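Local coordinates for protein chloride intracellular channel Clic (Drosophila melanogaster, PDB 2YV7) that might insert into membranes from a soluble, glutathione-transferase-like form and make pH-dependent chloride channels, and may play a role in ethanol sensitivity, at residues 114-118 and 171-175; 135-139 and 192-196; 183-187 and 251-255. One frame throughout, in Å; residues are numbered along the deposited sequence.

In the fold
All three contacts use helix 173-193 of this glutathione transferase (GST) fold. Contact 1 sits at its start, contact 3 on its middle turns, contact 2 at its end. Centres of contacts 1 and 2 lie about 30 Å apart, of 1 and 3 about 23 Å, of 2 and 3 about 14 Å. Contacts 2 and 3 meet where Phe195 packs on Ile185. Along the chain contact 1 closes before contact 3 opens; contact 2 alternates with both. The helix meets the loop after helix 111-114, packs on helix 128-136 and bonds the C-terminal tail. Contact 1 also touches helix 41-55, which overlaps the segment predicted to enter the membrane; contacts 2 and 3 join parts of the helical domain.

Contact 1: residues 114-118 and 171-175; sequences LFVQD and MCCFD
Leu114 O is gripped by two backbone N-H groups: Cys173 N, at 2.9 Å, reaches it across the contact, and Val116 N makes a weaker bond from within the inverse gamma turn centred on Phe115. The first helical residue of 173-193 is thereby fixed against the turn. Cys173 then fills the corner between two rings. Its CB lies over one face of Phe115, 3.7 Å from the ring centroid, and its SG stands 3.9 Å above the middle of the Phe174 ring. With SG set between backbone N and carbonyl carbon (chi1 56°), the sulfur can also approach Phe115, obliquely. Cutting Phe115 back to an alanine is likely to leave Cys173 CB without its aromatic cover and open a gap toward helices 41-55 and 97-107, which the ring also touches. Beside this, Val116 CG2 packs on Cys172 CB at 3.7 Å, and Phe174 CE2 comes within 3.5 Å of Val116 O. The helix start is closed by a capping box: Cys172 N donates an almost straight bond to Asp175 OD2 (2.9 Å), and Cys172 SG accepts weakly from Phe174 N. Asp175 OD1 is held by Tyr207 and Leu166. The box probably corresponds to the Ser/Thr-x-x-Asp N-capping box of GSTs, with a cysteine at the N-cap; a thiol sulfur being a poor acceptor, the helix start is probably held mainly by the aspartate.

Contact 2: residues 135-139 and 192-196; sequences MLVKK and FVDFE
Met135 CG is anti to the carbonyl carbon (chi1 -84°) and the chain runs straight on to SD, then bends at chi3 (61°), which carries CE onto one face of the Phe195 ring. Phe195, CG anti to its own backbone N (chi1 -180°), swings its ring under that methyl; the two side chains cross at about a right angle. CE does the touching, 3.6 Å from Phe195 CG and nearer the root of the ring than its far end. SD stands farther off, 4.8 Å above the ring centroid and almost on the normal, which makes this a Met-aromatic contact in which the methyl bears most of the weight. Val193 is wedged in beside the methionine. Its CG2 lies 4.0 Å from Met135 CE, while CG1 rests against the backbone of the other segment, 3.7 Å from Met135 O and close to Lys139 N. On the far flank Leu136 CD2 rests on Phe192 CB at 4.1 Å. Lys139 slides past Val193 in the opposite direction, laying its aliphatic carbons along the carbonyl, with CE 3.8 Å from Val193 O. Its ammonium NZ ends 5.3 Å from Asp194 OD2, too far for a bond, though the opposite charges may attract weakly.

No hydrogen bond joins the two segments, so the contact relies on fit between apolar groups. Helix 141-161 adds Asn144 and Leu147 against Met135 and Phe195, and helix 224-235 adds Tyr231 and Gln235 against Leu136 and Phe192. Asp194, with positive phi, turns the chain out of its helix and brings Phe195 back against Met135, with Ile185 and Leu147 beside it. Apolar side chains thus pack the C-terminal ends of helices 128-136 and 173-193 together, a helix-helix contact within the all-helical domain of the GST fold.

Contact 3: residues 183-187 and 251-255; sequences QHIRV and TTYIP
The Arg186 guanidinium presents one face to Thr251 CG2, which sits 3.5 Å above its centre, and meets Tyr253 O and a water at its edge. The Tyr253 ring in turn receives Arg186 NH2 over the centre of one face, 3.2 Å above the plane. The two planes stand 74° apart, so this cation-pi pair is steep rather than stacked flat: a nitrogen of the guanidinium, not its face, points into the ring. A bend in the arginine chain at chi3 (66°) helps turn the group this way.

Two nitrogens close end-on upon one oxygen: Tyr253 O accepts from Arg186 NH1 at 2.7 Å and from Arg186 NH2 at 2.8 Å. Sharing one acceptor, both bonds are bent, and the oxygen is tilted somewhat out of the guanidinium plane. The same tyrosine thus holds the cation by its carbonyl and by its ring, and the water ties Arg186 NH2 to Tyr253 OH as a third link. Tyr212 OH of helix 202-212 is a further partner of Arg186 NH1.

Here the tail that follows helix 224-235 folds back over helix 173-193 of the GST-like helical domain. Gln183, one turn before the arginine, binds this tail too: its NE2 gives Thr251 O a straight bond (3.0 Å, 176°) in the carbonyl plane, directed at a lone pair. Its other amide atom, OE1, is bonded to Tyr212. Thr251 OG1 is hydrogen-bonded to Asp224, while Thr251 CB rests on Val187 CG2 at 3.9 Å.

Contact 1: residues 114-118 and 171-175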
ATOM      1  N   LEU A 114       8.330  -5.975  12.794  1.00 40.96           N
ATOM      2  CA  LEU A 114       7.648  -5.750  11.522  1.00 36.58           C
ATOM      3  C   LEU A 114       8.699  -5.388  10.452  1.00 33.96           C
ATOM      4  O   LEU A 114       8.591  -5.759   9.269  1.00 33.28           O
ATOM      5  CB  LEU A 114       6.623  -4.627  11.683  1.00 39.23           C
ATOM      6  CG  LEU A 114       5.598  -4.360  10.588  1.00 42.08           C
ATOM      7  CD1 LEU A 114       4.663  -5.554  10.501  1.00 40.39           C
ATOM      8  CD2 LEU A 114       4.812  -3.054  10.849  1.00 39.67           C
ATOM      9  N   PHE A 115       9.708  -4.647  10.865  1.00 31.54           N
ATOM     10  CA  PHE A 115      10.783  -4.272   9.978  1.00 38.36           C
ATOM     11  C   PHE A 115      11.905  -5.316   9.957  1.00 41.67           C
ATOM     12  O   PHE A 115      13.009  -5.074  10.409  1.00 47.73           O
ATOM     13  CB  PHE A 115      11.237  -2.844  10.260  1.00 41.12           C
ATOM     14  CG  PHE A 115      10.256  -1.808   9.775  1.00 41.25           C
ATOM     15  CD1 PHE A 115       9.081  -1.555  10.476  1.00 39.88           C
ATOM     16  CD2 PHE A 115      10.491  -1.105   8.585  1.00 40.66           C
ATOM     17  CE1 PHE A 115       8.165  -0.601  10.041  1.00 41.36           C
ATOM     18  CE2 PHE A 115       9.566  -0.144   8.115  1.00 38.94           C
ATOM     19  CZ  PHE A 115       8.388   0.105   8.845  1.00 40.64           C
ATOM     20  N   VAL A 116      11.580  -6.492   9.415  1.00 45.54           N
ATOM     21  CA  VAL A 116      12.520  -7.621   9.244  1.00 40.96           C
ATOM     22  C   VAL A 116      13.704  -7.115   8.450  1.00 47.00           C
ATOM     23  O   VAL A 116      13.530  -6.267   7.587  1.00 43.07           O
ATOM     24  CB  VAL A 116      11.871  -8.813   8.448  1.00 46.53           C
ATOM     25  CG1 VAL A 116      12.890  -9.956   8.171  1.00 46.40           C
ATOM     26  CG2 VAL A 116      10.667  -9.368   9.165  1.00 42.21           C
ATOM     27  N   GLN A 117      14.900  -7.616   8.758  1.00 44.54           N
ATOM     28  CA  GLN A 117      16.085  -7.332   7.951  1.00 51.74           C
ATOM     29  C   GLN A 117      16.207  -8.389   6.864  1.00 48.23           C
ATOM     30  O   GLN A 117      16.409  -9.575   7.141  1.00 50.13           O
ATOM     31  CB  GLN A 117      17.367  -7.259   8.804  1.00 58.27           C
ATOM     32  CG  GLN A 117      17.256  -6.433  10.094  1.00 64.50           C
ATOM     33  CD  GLN A 117      17.436  -4.924   9.880  1.00 65.37           C
ATOM     34  OE1 GLN A 117      16.632  -4.267   9.201  1.00 67.06           O
ATOM     35  NE2 GLN A 117      18.489  -4.363  10.495  1.00 66.27           N
ATOM     36  N   ASP A 118      16.020  -7.961   5.614  1.00 50.67           N
ATOM     37  CA  ASP A 118      16.132  -8.858   4.477  1.00 43.82           C
ATOM     38  C   ASP A 118      16.521  -8.010   3.264  1.00 42.00           C
ATOM     39  O   ASP A 118      15.660  -7.528   2.537  1.00 34.03           O
ATOM     40  CB  ASP A 118      14.831  -9.643   4.264  1.00 45.53           C
ATOM     41  CG  ASP A 118      14.972 -10.750   3.214  1.00 49.67           C
ATOM     42  OD1 ASP A 118      15.713 -10.541   2.226  1.00 48.46           O
ATOM     43  OD2 ASP A 118      14.339 -11.836   3.360  1.00 49.80           O
ATOM     44  N   MET A 171       3.282 -11.238   8.007  1.00 27.43           N
ATOM     45  CA  MET A 171       3.474  -9.967   7.317  1.00 33.19           C
ATOM     46  C   MET A 171       4.667  -9.209   7.837  1.00 33.04           C
ATOM     47  O   MET A 171       4.901  -9.143   9.052  1.00 30.88           O
ATOM     48  CB  MET A 171       2.206  -9.094   7.410  1.00 27.22           C
ATOM     49  CG  MET A 171       1.063  -9.618   6.617  1.00 28.40           C
ATOM     50  SD  MET A 171       1.307  -9.153   4.880  1.00 28.93           S
ATOM     51  CE  MET A 171       1.307  -7.364   4.951  1.00 26.43           C
ATOM     52  N   CYS A 172       5.441  -8.633   6.909  1.00 30.04           N
ATOM     53  CA  CYS A 172       6.418  -7.626   7.299  1.00 29.33           C
ATOM     54  C   CYS A 172       6.274  -6.320   6.509  1.00 22.92           C
ATOM     55  O   CYS A 172       5.391  -6.164   5.614  1.00 26.31           O
ATOM     56  CB  CYS A 172       7.857  -8.159   7.168  1.00 28.53           C
ATOM     57  SG  CYS A 172       8.306  -8.384   5.467  1.00 32.39           S
ATOM     58  N   CYS A 173       7.150  -5.385   6.821  1.00 23.64           N
ATOM     59  CA  CYS A 173       7.210  -4.065   6.187  1.00 26.08           C
ATOM     60  C   CYS A 173       7.186  -4.130   4.644  1.00 30.68           C
ATOM     61  O   CYS A 173       6.632  -3.235   3.963  1.00 26.23           O
ATOM     62  CB  CYS A 173       8.423  -3.243   6.668  1.00 29.92           C
ATOM     63  SG  CYS A 173       9.996  -4.086   6.426  1.00 30.50           S
ATOM     64  N   PHE A 174       7.882  -5.129   4.095  1.00 25.55           N
ATOM     65  CA  PHE A 174       8.053  -5.205   2.636  1.00 23.45           C
ATOM     66  C   PHE A 174       6.743  -5.597   1.988  1.00 22.01           C
ATOM     67  O   PHE A 174       6.464  -5.170   0.868  1.00 22.39           O
ATOM     68  CB  PHE A 174       9.137  -6.230   2.261  1.00 25.81           C
ATOM     69  CG  PHE A 174      10.529  -5.875   2.827  1.00 26.04           C
ATOM     70  CD1 PHE A 174      11.153  -4.702   2.432  1.00 29.05           C
ATOM     71  CD2 PHE A 174      11.186  -6.732   3.692  1.00 27.83           C
ATOM     72  CE1 PHE A 174      12.464  -4.348   2.950  1.00 28.66           C
ATOM     73  CE2 PHE A 174      12.443  -6.380   4.212  1.00 26.38           C
ATOM     74  CZ  PHE A 174      13.075  -5.217   3.813  1.00 29.38           C
ATOM     75  N   ASP A 175       5.944  -6.411   2.678  1.00 21.54           N
ATOM     76  CA  ASP A 175       4.602  -6.758   2.190  1.00 22.70           C
ATOM     77  C   ASP A 175       3.706  -5.510   2.108  1.00 23.62           C
ATOM     78  O   ASP A 175       2.979  -5.285   1.116  1.00 23.88           O
ATOM     79  CB  ASP A 175       3.998  -7.827   3.071  1.00 25.07           C
ATOM     80  CG  ASP A 175       4.808  -9.079   3.028  1.00 26.64           C
ATOM     81  OD1 ASP A 175       4.926  -9.670   1.891  1.00 23.90           O
ATOM     82  OD2 ASP A 175       5.379  -9.377   4.085  1.00 24.44           O
TER

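Contact 2: residues 135-139 and 192-196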
ATOM      1  N   MET A 135       4.746   2.682 -17.833  1.00 26.09           N
ATOM      2  CA  MET A 135       3.835   1.899 -18.672  1.00 28.43           C
ATOM      3  C   MET A 135       2.552   2.647 -18.924  1.00 28.25           C
ATOM      4  O   MET A 135       1.930   2.561 -20.005  1.00 26.71           O
ATOM      5  CB  MET A 135       3.446   0.652 -17.881  1.00 29.72           C
ATOM      6  CG  MET A 135       4.312  -0.418 -17.926  1.00 34.49           C
ATOM      7  SD  MET A 135       3.398  -1.600 -16.907  1.00 42.29           S
ATOM      8  CE  MET A 135       1.872  -1.813 -17.792  1.00 27.92           C
ATOM      9  N   LEU A 136       2.141   3.431 -17.943  1.00 28.38           N
ATOM     10  CA  LEU A 136       0.836   4.100 -18.047  1.00 29.87           C
ATOM     11  C   LEU A 136       0.836   5.316 -19.000  1.00 34.57           C
ATOM     12  O   LEU A 136      -0.220   5.759 -19.412  1.00 41.71           O
ATOM     13  CB  LEU A 136       0.375   4.598 -16.670  1.00 28.05           C
ATOM     14  CG  LEU A 136       0.114   3.515 -15.580  1.00 27.67           C
ATOM     15  CD1 LEU A 136      -0.359   4.164 -14.295  1.00 28.15           C
ATOM     16  CD2 LEU A 136      -0.874   2.485 -15.993  1.00 27.41           C
ATOM     17  N   VAL A 137       2.017   5.846 -19.286  1.00 38.33           N
ATOM     18  CA  VAL A 137       2.224   7.004 -20.153  1.00 42.48           C
ATOM     19  C   VAL A 137       1.437   6.867 -21.449  1.00 45.92           C
ATOM     20  O   VAL A 137       0.861   7.842 -21.912  1.00 49.06           O
ATOM     21  CB  VAL A 137       3.726   7.197 -20.474  1.00 39.38           C
ATOM     22  CG1 VAL A 137       3.943   8.249 -21.614  1.00 43.44           C
ATOM     23  CG2 VAL A 137       4.530   7.561 -19.196  1.00 39.83           C
ATOM     24  N   LYS A 138       1.485   5.662 -22.038  1.00 42.36           N
ATOM     25  CA  LYS A 138       0.658   5.254 -23.181  1.00 40.84           C
ATOM     26  C   LYS A 138       0.895   3.769 -23.428  1.00 34.93           C
ATOM     27  O   LYS A 138       1.850   3.238 -22.891  1.00 28.53           O
ATOM     28  CB  LYS A 138       1.082   5.998 -24.433  1.00 40.98           C
ATOM     29  CG  LYS A 138       2.371   5.512 -24.999  1.00 45.14           C
ATOM     30  CD  LYS A 138       2.471   5.905 -26.471  1.00 49.04           C
ATOM     31  CE  LYS A 138       3.302   7.134 -26.603  1.00 50.54           C
ATOM     32  NZ  LYS A 138       4.627   6.907 -25.953  1.00 52.80           N
ATOM     33  N   LYS A 139       0.084   3.134 -24.276  1.00 30.71           N
ATOM     34  CA  LYS A 139       0.238   1.712 -24.529  1.00 33.06           C
ATOM     35  C   LYS A 139       1.583   1.447 -25.180  1.00 35.97           C
ATOM     36  O   LYS A 139       1.895   1.988 -26.242  1.00 31.60           O
ATOM     37  CB  LYS A 139      -0.878   1.181 -25.434  1.00 38.07           C
ATOM     38  CG  LYS A 139      -1.317  -0.213 -25.034  1.00 40.34           C
ATOM     39  CD  LYS A 139      -2.494  -0.709 -25.825  1.00 41.88           C
ATOM     40  CE  LYS A 139      -3.853  -0.302 -25.225  1.00 41.42           C
ATOM     41  NZ  LYS A 139      -4.905  -0.925 -26.098  1.00 40.55           N
ATOM     42  N   PHE A 192      -6.025   1.638 -17.913  1.00 21.56           N
ATOM     43  CA  PHE A 192      -5.367   2.559 -18.853  1.00 21.18           C
ATOM     44  C   PHE A 192      -4.787   1.872 -20.062  1.00 26.59           C
ATOM     45  O   PHE A 192      -4.942   2.416 -21.170  1.00 25.37           O
ATOM     46  CB  PHE A 192      -4.261   3.404 -18.174  1.00 24.70           C
ATOM     47  CG  PHE A 192      -4.842   4.394 -17.198  1.00 22.79           C
ATOM     48  CD1 PHE A 192      -5.413   5.578 -17.656  1.00 27.52           C
ATOM     49  CD2 PHE A 192      -4.887   4.103 -15.865  1.00 25.18           C
ATOM     50  CE1 PHE A 192      -6.004   6.474 -16.774  1.00 28.17           C
ATOM     51  CE2 PHE A 192      -5.480   4.981 -14.990  1.00 26.08           C
ATOM     52  CZ  PHE A 192      -6.043   6.175 -15.438  1.00 28.17           C
ATOM     53  N   VAL A 193      -4.110   0.740 -19.861  1.00 23.56           N
ATOM     54  CA  VAL A 193      -3.348   0.135 -21.008  1.00 25.43           C
ATOM     55  C   VAL A 193      -3.649  -1.339 -21.208  1.00 23.65           C
ATOM     56  O   VAL A 193      -2.916  -2.029 -21.933  1.00 26.76           O
ATOM     57  CB  VAL A 193      -1.791   0.411 -20.920  1.00 24.60           C
ATOM     58  CG1 VAL A 193      -1.533   1.925 -21.073  1.00 30.22           C
ATOM     59  CG2 VAL A 193      -1.213  -0.148 -19.615  1.00 28.98           C
ATOM     60  N   ASP A 194      -4.781  -1.810 -20.698  1.00 22.07           N
ATOM     61  CA  ASP A 194      -5.127  -3.220 -20.837  1.00 25.55           C
ATOM     62  C   ASP A 194      -4.003  -4.203 -20.499  1.00 25.74           C
ATOM     63  O   ASP A 194      -3.773  -5.212 -21.215  1.00 28.77           O
ATOM     64  CB  ASP A 194      -5.620  -3.516 -22.267  1.00 26.77           C
ATOM     65  CG  ASP A 194      -6.407  -4.811 -22.350  1.00 32.81           C
ATOM     66  OD1 ASP A 194      -6.997  -5.308 -21.302  1.00 30.72           O
ATOM     67  OD2 ASP A 194      -6.425  -5.334 -23.505  1.00 32.75           O
ATOM     68  N   PHE A 195      -3.245  -3.876 -19.463  1.00 21.84           N
ATOM     69  CA  PHE A 195      -2.262  -4.802 -18.918  1.00 27.05           C
ATOM     70  C   PHE A 195      -2.909  -5.714 -17.940  1.00 25.27           C
ATOM     71  O   PHE A 195      -3.718  -5.270 -17.080  1.00 29.51           O
ATOM     72  CB  PHE A 195      -1.145  -4.007 -18.193  1.00 29.49           C
ATOM     73  CG  PHE A 195      -0.087  -4.875 -17.612  1.00 29.75           C
ATOM     74  CD1 PHE A 195       0.906  -5.428 -18.434  1.00 32.41           C
ATOM     75  CD2 PHE A 195      -0.094  -5.160 -16.249  1.00 26.17           C
ATOM     76  CE1 PHE A 195       1.918  -6.216 -17.884  1.00 29.63           C
ATOM     77  CE2 PHE A 195       0.846  -5.971 -15.706  1.00 30.44           C
ATOM     78  CZ  PHE A 195       1.865  -6.505 -16.474  1.00 28.01           C
ATOM     79  N   GLU A 196      -2.556  -7.017 -18.015  1.00 22.46           N
ATOM     80  CA  GLU A 196      -2.961  -7.979 -16.994  1.00 26.80           C
ATOM     81  C   GLU A 196      -1.797  -8.797 -16.572  1.00 28.40           C
ATOM     82  O   GLU A 196      -0.982  -9.120 -17.405  1.00 29.45           O
ATOM     83  CB  GLU A 196      -4.001  -8.973 -17.509  1.00 35.49           C
ATOM     84  CG  GLU A 196      -5.388  -8.590 -17.089  1.00 49.66           C
ATOM     85  CD  GLU A 196      -6.440  -9.231 -17.962  1.00 49.99           C
ATOM     86  OE1 GLU A 196      -6.076 -10.115 -18.803  1.00 55.67           O
ATOM     87  OE2 GLU A 196      -7.614  -8.832 -17.821  1.00 52.88           O
TER

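Contact 3: residues 183-187 and 251-255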
ATOM      1  N   GLN A 183      -1.789  -3.811  -6.268  1.00 21.56           N
ATOM      2  CA  GLN A 183      -3.158  -3.341  -6.511  1.00 20.83           C
ATOM      3  C   GLN A 183      -3.225  -2.179  -7.537  1.00 19.93           C
ATOM      4  O   GLN A 183      -4.083  -2.260  -8.441  1.00 23.50           O
ATOM      5  CB  GLN A 183      -3.800  -2.940  -5.154  1.00 21.37           C
ATOM      6  CG  GLN A 183      -5.322  -2.643  -5.349  1.00 20.40           C
ATOM      7  CD  GLN A 183      -6.163  -3.919  -5.571  1.00 27.29           C
ATOM      8  OE1 GLN A 183      -5.635  -5.013  -5.615  1.00 23.52           O
ATOM      9  NE2 GLN A 183      -7.517  -3.762  -5.680  1.00 26.99           N
ATOM     10  N   HIS A 184      -2.314  -1.183  -7.523  1.00 17.91           N
ATOM     11  CA  HIS A 184      -2.335  -0.132  -8.545  1.00 22.54           C
ATOM     12  C   HIS A 184      -1.989  -0.744  -9.903  1.00 19.93           C
ATOM     13  O   HIS A 184      -2.547  -0.394 -10.904  1.00 21.80           O
ATOM     14  CB  HIS A 184      -1.289   0.930  -8.197  1.00 22.82           C
ATOM     15  CG  HIS A 184      -1.727   1.915  -7.153  1.00 23.26           C
ATOM     16  ND1 HIS A 184      -2.271   1.531  -5.933  1.00 24.28           N
ATOM     17  CD2 HIS A 184      -1.577   3.258  -7.091  1.00 20.85           C
ATOM     18  CE1 HIS A 184      -2.552   2.626  -5.224  1.00 21.89           C
ATOM     19  NE2 HIS A 184      -2.071   3.666  -5.869  1.00 24.14           N
ATOM     20  N   ILE A 185      -1.040  -1.687  -9.917  1.00 17.23           N
ATOM     21  CA  ILE A 185      -0.702  -2.413 -11.171  1.00 17.63           C
ATOM     22  C   ILE A 185      -1.938  -3.077 -11.763  1.00 20.18           C
ATOM     23  O   ILE A 185      -2.198  -2.826 -12.945  1.00 22.38           O
ATOM     24  CB  ILE A 185       0.415  -3.437 -10.944  1.00 22.04           C
ATOM     25  CG1 ILE A 185       1.769  -2.712 -10.749  1.00 21.91           C
ATOM     26  CG2 ILE A 185       0.590  -4.343 -12.177  1.00 24.99           C
ATOM     27  CD1 ILE A 185       2.875  -3.718 -10.220  1.00 23.02           C
ATOM     28  N   ARG A 186      -2.683  -3.831 -10.971  1.00 20.42           N
ATOM     29  CA  ARG A 186      -3.884  -4.516 -11.447  1.00 25.08           C
ATOM     30  C   ARG A 186      -4.887  -3.492 -11.921  1.00 24.01           C
ATOM     31  O   ARG A 186      -5.359  -3.560 -13.064  1.00 24.23           O
ATOM     32  CB  ARG A 186      -4.538  -5.383 -10.367  1.00 22.78           C
ATOM     33  CG  ARG A 186      -3.753  -6.603  -9.953  1.00 24.86           C
ATOM     34  CD  ARG A 186      -4.656  -7.565  -9.220  1.00 29.09           C
ATOM     35  NE  ARG A 186      -5.710  -8.133 -10.092  1.00 28.65           N
ATOM     36  CZ  ARG A 186      -6.683  -8.922  -9.635  1.00 26.98           C
ATOM     37  NH1 ARG A 186      -6.827  -9.221  -8.318  1.00 24.24           N
ATOM     38  NH2 ARG A 186      -7.540  -9.403 -10.521  1.00 28.31           N
ATOM     39  N   VAL A 187      -5.225  -2.530 -11.063  1.00 23.34           N
ATOM     40  CA  VAL A 187      -6.367  -1.630 -11.391  1.00 22.71           C
ATOM     41  C   VAL A 187      -6.044  -0.631 -12.496  1.00 21.99           C
ATOM     42  O   VAL A 187      -6.787  -0.515 -13.489  1.00 22.83           O
ATOM     43  CB  VAL A 187      -6.864  -0.939 -10.078  1.00 20.72           C
ATOM     44  CG1 VAL A 187      -7.905   0.106 -10.384  1.00 24.32           C
ATOM     45  CG2 VAL A 187      -7.407  -2.030  -9.090  1.00 23.94           C
ATOM     46  N   THR A 251     -11.424  -4.257  -6.905  1.00 28.66           N
ATOM     47  CA  THR A 251     -10.896  -5.432  -7.615  1.00 24.39           C
ATOM     48  C   THR A 251     -10.294  -6.431  -6.593  1.00 24.48           C
ATOM     49  O   THR A 251      -9.296  -6.127  -5.889  1.00 27.12           O
ATOM     50  CB  THR A 251      -9.838  -5.040  -8.645  1.00 26.80           C
ATOM     51  OG1 THR A 251     -10.466  -4.345  -9.773  1.00 27.36           O
ATOM     52  CG2 THR A 251      -9.024  -6.302  -9.136  1.00 29.07           C
ATOM     53  N   THR A 252     -10.826  -7.648  -6.607  1.00 23.58           N
ATOM     54  CA  THR A 252     -10.377  -8.723  -5.731  1.00 23.98           C
ATOM     55  C   THR A 252     -10.313 -10.106  -6.380  1.00 26.65           C
ATOM     56  O   THR A 252      -9.905 -11.106  -5.715  1.00 28.76           O
ATOM     57  CB  THR A 252     -11.191  -8.876  -4.426  1.00 34.48           C
ATOM     58  OG1 THR A 252     -12.555  -9.178  -4.764  1.00 31.10           O
ATOM     59  CG2 THR A 252     -11.061  -7.641  -3.503  1.00 28.87           C
ATOM     60  N   TYR A 253     -10.690 -10.199  -7.652  1.00 28.70           N
ATOM     61  CA  TYR A 253     -10.766 -11.541  -8.252  1.00 30.26           C
ATOM     62  C   TYR A 253      -9.405 -12.109  -8.549  1.00 29.77           C
ATOM     63  O   TYR A 253      -8.444 -11.377  -8.783  1.00 28.43           O
ATOM     64  CB  TYR A 253     -11.625 -11.551  -9.540  1.00 31.61           C
ATOM     65  CG  TYR A 253     -11.021 -10.790 -10.674  1.00 29.97           C
ATOM     66  CD1 TYR A 253     -11.238  -9.427 -10.793  1.00 30.35           C
ATOM     67  CD2 TYR A 253     -10.239 -11.423 -11.634  1.00 32.20           C
ATOM     68  CE1 TYR A 253     -10.690  -8.719 -11.820  1.00 34.80           C
ATOM     69  CE2 TYR A 253      -9.701 -10.710 -12.683  1.00 33.85           C
ATOM     70  CZ  TYR A 253      -9.924  -9.363 -12.757  1.00 33.28           C
ATOM     71  OH  TYR A 253      -9.378  -8.606 -13.780  1.00 40.10           O
ATOM     72  N   ILE A 254      -9.341 -13.430  -8.572  1.00 31.56           N
ATOM     73  CA  ILE A 254      -8.122 -14.178  -8.891  1.00 32.18           C
ATOM     74  C   ILE A 254      -8.513 -14.990 -10.170  1.00 34.11           C
ATOM     75  O   ILE A 254      -9.548 -15.694 -10.155  1.00 33.08           O
ATOM     76  CB  ILE A 254      -7.729 -15.056  -7.711  1.00 34.58           C
ATOM     77  CG1 ILE A 254      -7.558 -14.233  -6.390  1.00 31.01           C
ATOM     78  CG2 ILE A 254      -6.478 -15.910  -8.030  1.00 34.10           C
ATOM     79  CD1 ILE A 254      -6.334 -13.265  -6.470  1.00 33.60           C
ATOM     80  N   PRO A 255      -7.761 -14.829 -11.289  1.00 33.89           N
ATOM     81  CA  PRO A 255      -8.099 -15.531 -12.537  1.00 30.45           C
ATOM     82  C   PRO A 255      -7.763 -17.017 -12.553  1.00 35.80           C
ATOM     83  O   PRO A 255      -8.005 -17.685 -13.558  1.00 38.51           O
ATOM     84  CB  PRO A 255      -7.343 -14.730 -13.629  1.00 34.90           C
ATOM     85  CG  PRO A 255      -6.192 -14.117 -12.899  1.00 35.69           C
ATOM     86  CD  PRO A 255      -6.587 -13.951 -11.461  1.00 32.77           C
TER
HETATM   87  O   HOH W   1      -6.447  -8.755 -13.327  1.00 48.74           O